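PDB 3ACB: hypoxanthine-guanine phosphoribosyltransferase from Thermus thermophilus, which probably catalyses the salvage of hypoxanthine and guanine, joining each to 5-phospho-alpha-D-ribose 1-diphosphate to give IMP or GMP, with magnesium as cofactor. Local coordinates for residues 105-110 / 135-140. Residues are numbered along the deposited sequence; the frame is centred on the assembly and turned at random.
Sequences VDTGLT and PSRRQV
V105 lays its CG1 over one face of the R138 guanidinium, 3.6 Å from CZ, where the type I phosphoribosyltransferase fold turns from strand 104-105 into the nucleotide-binding loop before helix 109-119. CG1 stands anti to the backbone N of V105 (chi1 179°), which carries the methyl to that face. Arginine suits the neighbouring loop because its NH1 grips two successive carbonyls, V105 O and D106 O, both at 3.0 Å; NH1 approaches V105 O from well above the carbonyl plane, not along a lone pair. S133 takes NH2. A leucine in place of R138 would probably leave both carbonyls without this shared donor and the turn less firmly held. R137, salt-bridged by NH1 to D153, sets one guanidinium face over D106 CB. D106, T107, G108 and T110 all bind GMP and IMP. Glycine suits G108, the helix N-cap, because at phi 87° a CB would jam against T107 O and also press on V140 O. T107 OG1 closes an ST turn by accepting from L109 N, while T107 O receives Q139 N in its carbonyl plane, on a lone pair, at 2.8 Å and nearly straight (172°).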
loop_
_atom_site.group_PDB
_atom_site.type_symbol
_atom_site.label_atom_id
_atom_site.label_comp_id
_atom_site.label_asym_id
_atom_site.label_seq_id
_atom_site.Cartn_x
_atom_site.Cartn_y
_atom_site.Cartn_z
ATOM N N VAL A 105 10.365 12.134 6.824
ATOM C CA VAL A 105 10.682 12.607 8.161
ATOM C C VAL A 105 11.262 14.008 8.039
ATOM O O VAL A 105 12.358 14.183 7.498
ATOM C CB VAL A 105 11.732 11.707 8.852
ATOM C CG1 VAL A 105 12.050 12.259 10.245
ATOM C CG2 VAL A 105 11.216 10.274 8.946
ATOM N N ASP A 106 10.518 15.008 8.506
ATOM C CA ASP A 106 11.003 16.380 8.457
ATOM C C ASP A 106 11.254 16.936 9.854
ATOM O O ASP A 106 12.407 17.042 10.278
ATOM C CB ASP A 106 10.041 17.290 7.672
ATOM C CG ASP A 106 8.578 17.028 7.983
ATOM O OD1 ASP A 106 8.201 16.987 9.173
ATOM O OD2 ASP A 106 7.795 16.879 7.021
ATOM N N THR A 107 10.191 17.286 10.574
ATOM C CA THR A 107 10.343 17.826 11.924
ATOM C C THR A 107 10.739 16.711 12.885
ATOM O O THR A 107 11.457 16.942 13.853
ATOM C CB THR A 107 9.032 18.460 12.446
ATOM O OG1 THR A 107 8.048 17.435 12.630
ATOM C CG2 THR A 107 8.498 19.494 11.452
ATOM N N GLY A 108 10.262 15.502 12.606
ATOM C CA GLY A 108 10.564 14.365 13.458
ATOM C C GLY A 108 9.587 14.238 14.615
ATOM O O GLY A 108 9.661 13.292 15.402
ATOM N N LEU A 109 8.664 15.191 14.716
ATOM C CA LEU A 109 7.675 15.200 15.791
ATOM C C LEU A 109 6.745 13.993 15.752
ATOM O O LEU A 109 6.503 13.356 16.776
ATOM C CB LEU A 109 6.845 16.485 15.729
ATOM C CG LEU A 109 7.643 17.772 15.949
ATOM C CD1 LEU A 109 6.778 18.986 15.654
ATOM C CD2 LEU A 109 8.158 17.807 17.375
ATOM N N THR A 110 6.226 13.688 14.567
ATOM C CA THR A 110 5.319 12.564 14.396
ATOM C C THR A 110 6.007 11.233 14.658
ATOM O O THR A 110 5.454 10.371 15.340
ATOM C CB THR A 110 4.724 12.547 12.975
ATOM O OG1 THR A 110 3.923 13.718 12.782
ATOM C CG2 THR A 110 3.859 11.318 12.772
ATOM N N PRO A 135 16.301 16.858 6.807
ATOM C CA PRO A 135 17.020 17.164 8.044
ATOM C C PRO A 135 17.013 18.618 8.502
ATOM O O PRO A 135 17.127 18.881 9.695
ATOM C CB PRO A 135 18.426 16.637 7.762
ATOM C CG PRO A 135 18.553 16.798 6.272
ATOM C CD PRO A 135 17.213 16.312 5.787
ATOM N N SER A 136 16.866 19.559 7.573
ATOM C CA SER A 136 16.863 20.976 7.937
ATOM C C SER A 136 15.614 21.378 8.711
ATOM O O SER A 136 15.565 22.459 9.298
ATOM C CB SER A 136 16.983 21.850 6.690
ATOM O OG SER A 136 15.858 21.686 5.843
ATOM N N ARG A 137 14.614 20.499 8.719
ATOM C CA ARG A 137 13.353 20.759 9.412
ATOM C C ARG A 137 13.283 20.118 10.800
ATOM O O ARG A 137 12.308 20.318 11.526
ATOM C CB ARG A 137 12.180 20.237 8.571
ATOM C CG ARG A 137 11.930 20.999 7.280
ATOM C CD ARG A 137 11.233 22.325 7.550
ATOM N NE ARG A 137 9.910 22.137 8.144
ATOM C CZ ARG A 137 8.894 21.523 7.541
ATOM N NH1 ARG A 137 9.038 21.028 6.318
ATOM N NH2 ARG A 137 7.727 21.403 8.162
ATOM N N ARG A 138 14.309 19.356 11.167
ATOM C CA ARG A 138 14.326 18.672 12.458
ATOM C C ARG A 138 14.075 19.558 13.670
ATOM O O ARG A 138 14.733 20.579 13.862
ATOM C CB ARG A 138 15.654 17.940 12.659
ATOM C CG ARG A 138 15.845 16.716 11.774
ATOM C CD ARG A 138 14.980 15.541 12.216
ATOM N NE ARG A 138 15.367 14.326 11.508
ATOM C CZ ARG A 138 15.103 14.082 10.229
ATOM N NH1 ARG A 138 14.430 14.967 9.500
ATOM N NH2 ARG A 138 15.535 12.960 9.668
ATOM N N GLN A 139 13.119 19.146 14.496
ATOM C CA GLN A 139 12.798 19.876 15.713
ATOM C C GLN A 139 13.129 18.975 16.897
ATOM O O GLN A 139 13.216 19.429 18.035
ATOM C CB GLN A 139 11.321 20.272 15.729
ATOM C CG GLN A 139 10.920 21.142 14.547
ATOM C CD GLN A 139 9.623 21.891 14.781
ATOM O OE1 GLN A 139 8.592 21.294 15.080
ATOM N NE2 GLN A 139 9.672 23.211 14.640
ATOM N N VAL A 140 13.318 17.691 16.603
ATOM C CA VAL A 140 13.666 16.691 17.608
ATOM C C VAL A 140 14.515 15.605 16.958
ATOM O O VAL A 140 14.356 15.311 15.774
ATOM C CB VAL A 140 12.411 16.030 18.226
ATOM C CG1 VAL A 140 11.601 17.066 18.985
ATOM C CG2 VAL A 140 11.569 15.385 17.136
#